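Local coordinates for protein Dhd127_a (Synthetic construct, PDB 6DLM) that pairs, as a computationally designed helical hairpin, with a partner chain to form a coiled-coil heterodimer, at residues A[14-18]-A[59-63]. Numbering follows the deposited sequence.
Sequences LSQHL and AVREV
Leu18 splays its two methyl branches over the facing helix: CD1 rests between Ala59 and Val60, 3.9 Å from Ala59 CB, while CD2 turns to Val63, with CG2 of that valine 4.1 Å from Leu18 CD2. With CG anti to the backbone N (chi1 -179°), the branch point is directed at helix 44-73, and chi2 then turns CD1 to Ala59 and Val60 and CD2 to Val63. Val60 points its CB away from helix 3-37, yet CG2, lying beside its own backbone N, still comes within 3.9 Å of Leu18 CD1. Leu18 and Val63 side chains run roughly at right angles, and Val63 CG2 serves a second neighbour as well, standing 4.1 Å from Leu14 CB. Leu14 differs in its first torsion, with CG beside the backbone N (chi1 -59°), and Leu14 CD1 lies 4.1 Å from Glu62 CG. On the same flank as Leu14 CD1, the His17 ring presents its edge to Ala59, His17 CE1 lying 4.4 Å from Ala59 CB. The segment axes approach to 10.1 Å at 160°, nearly antiparallel, as expected for helices 3-37 and 44-73 joined as a hairpin; Leu14 faces Val63 and Leu18 faces Ala59. Dhd127_b closes the inner side, where its Ile22 packs on Leu18 and its Leu19 on Val63. Buried Ser15 OG is satisfied by Leu11 O, and bonds weakly to Gln15 of Dhd127_b. All the close contacts between 14-18 and 59-63 are van der Waals, so shape and hydrophobic burial hold this layer, with the polar groups of His17 and Glu62 at its margin.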
loop_
_atom_site.group_PDB
_atom_site.type_symbol
_atom_site.label_atom_id
_atom_site.label_comp_id
_atom_site.label_asym_id
_atom_site.label_seq_id
_atom_site.Cartn_x
_atom_site.Cartn_y
_atom_site.Cartn_z
ATOM N N LEU A 14 -9.759 4.543 5.155
ATOM C CA LEU A 14 -8.776 4.671 4.085
ATOM C C LEU A 14 -7.563 3.749 4.272
ATOM O O LEU A 14 -7.089 3.155 3.319
ATOM C CB LEU A 14 -8.289 6.111 3.966
ATOM C CG LEU A 14 -9.359 7.159 3.680
ATOM C CD1 LEU A 14 -8.753 8.551 3.707
ATOM C CD2 LEU A 14 -10.022 6.894 2.343
ATOM N N SER A 15 -7.070 3.636 5.492
ATOM C CA SER A 15 -5.930 2.766 5.730
ATOM C C SER A 15 -6.248 1.303 5.411
ATOM O O SER A 15 -5.472 0.644 4.745
ATOM C CB SER A 15 -5.468 2.896 7.175
ATOM O OG SER A 15 -5.118 4.234 7.461
ATOM N N GLN A 16 -7.390 0.810 5.868
ATOM C CA GLN A 16 -7.771 -0.567 5.567
ATOM C C GLN A 16 -7.942 -0.782 4.054
ATOM O O GLN A 16 -7.495 -1.777 3.525
ATOM C CB GLN A 16 -9.048 -0.952 6.305
ATOM C CG GLN A 16 -8.895 -0.920 7.809
ATOM C CD GLN A 16 -10.070 -1.548 8.522
ATOM O OE1 GLN A 16 -11.212 -1.213 8.258
ATOM N NE2 GLN A 16 -9.787 -2.457 9.437
ATOM N N HIS A 17 -8.555 0.174 3.380
ATOM C CA HIS A 17 -8.719 0.079 1.939
ATOM C C HIS A 17 -7.347 0.023 1.241
ATOM O O HIS A 17 -7.133 -0.790 0.365
ATOM C CB HIS A 17 -9.507 1.287 1.446
ATOM C CG HIS A 17 -9.494 1.456 -0.037
ATOM N ND1 HIS A 17 -8.768 2.441 -0.665
ATOM C CD2 HIS A 17 -10.119 0.768 -1.018
ATOM C CE1 HIS A 17 -8.945 2.355 -1.969
ATOM N NE2 HIS A 17 -9.759 1.346 -2.210
ATOM N N LEU A 18 -6.425 0.862 1.680
ATOM C CA LEU A 18 -5.091 0.876 1.106
ATOM C C LEU A 18 -4.388 -0.482 1.305
ATOM O O LEU A 18 -3.753 -0.981 0.396
ATOM C CB LEU A 18 -4.294 2.001 1.746
ATOM C CG LEU A 18 -2.860 2.278 1.336
ATOM C CD1 LEU A 18 -2.710 2.481 -0.160
ATOM C CD2 LEU A 18 -2.398 3.508 2.093
ATOM N N ALA A 59 -4.653 6.590 -3.589
ATOM C CA ALA A 59 -5.056 6.308 -2.209
ATOM C C ALA A 59 -4.042 6.867 -1.195
ATOM O O ALA A 59 -4.424 7.442 -0.191
ATOM C CB ALA A 59 -5.245 4.819 -2.003
ATOM N N VAL A 60 -2.762 6.711 -1.486
ATOM C CA VAL A 60 -1.744 7.260 -0.619
ATOM C C VAL A 60 -1.850 8.793 -0.548
ATOM O O VAL A 60 -1.733 9.354 0.517
ATOM C CB VAL A 60 -0.342 6.858 -1.086
ATOM C CG1 VAL A 60 0.710 7.579 -0.262
ATOM C CG2 VAL A 60 -0.181 5.352 -0.993
ATOM N N ARG A 61 -2.110 9.447 -1.670
ATOM C CA ARG A 61 -2.255 10.897 -1.638
ATOM C C ARG A 61 -3.427 11.329 -0.750
ATOM O O ARG A 61 -3.279 12.238 0.043
ATOM C CB ARG A 61 -2.451 11.458 -3.047
ATOM C CG ARG A 61 -1.195 11.444 -3.892
ATOM C CD ARG A 61 -1.371 12.257 -5.169
ATOM N NE ARG A 61 -2.244 11.599 -6.134
ATOM C CZ ARG A 61 -1.819 10.761 -7.069
ATOM N NH1 ARG A 61 -0.535 10.475 -7.170
ATOM N NH2 ARG A 61 -2.681 10.214 -7.903
ATOM N N GLU A 62 -4.580 10.672 -0.861
ATOM C CA GLU A 62 -5.710 11.014 -0.009
ATOM C C GLU A 62 -5.415 10.775 1.484
ATOM O O GLU A 62 -5.879 11.537 2.316
ATOM C CB GLU A 62 -6.990 10.294 -0.428
ATOM C CG GLU A 62 -8.223 10.753 0.342
ATOM C CD GLU A 62 -8.444 12.260 0.318
ATOM O OE1 GLU A 62 -8.094 12.909 -0.677
ATOM O OE2 GLU A 62 -8.977 12.794 1.307
ATOM N N VAL A 63 -4.657 9.734 1.802
ATOM C CA VAL A 63 -4.333 9.463 3.186
ATOM C C VAL A 63 -3.536 10.635 3.733
ATOM O O VAL A 63 -3.749 11.072 4.845
ATOM C CB VAL A 63 -3.514 8.169 3.341
ATOM C CG1 VAL A 63 -2.941 8.071 4.740
ATOM C CG2 VAL A 63 -4.373 6.959 3.009
#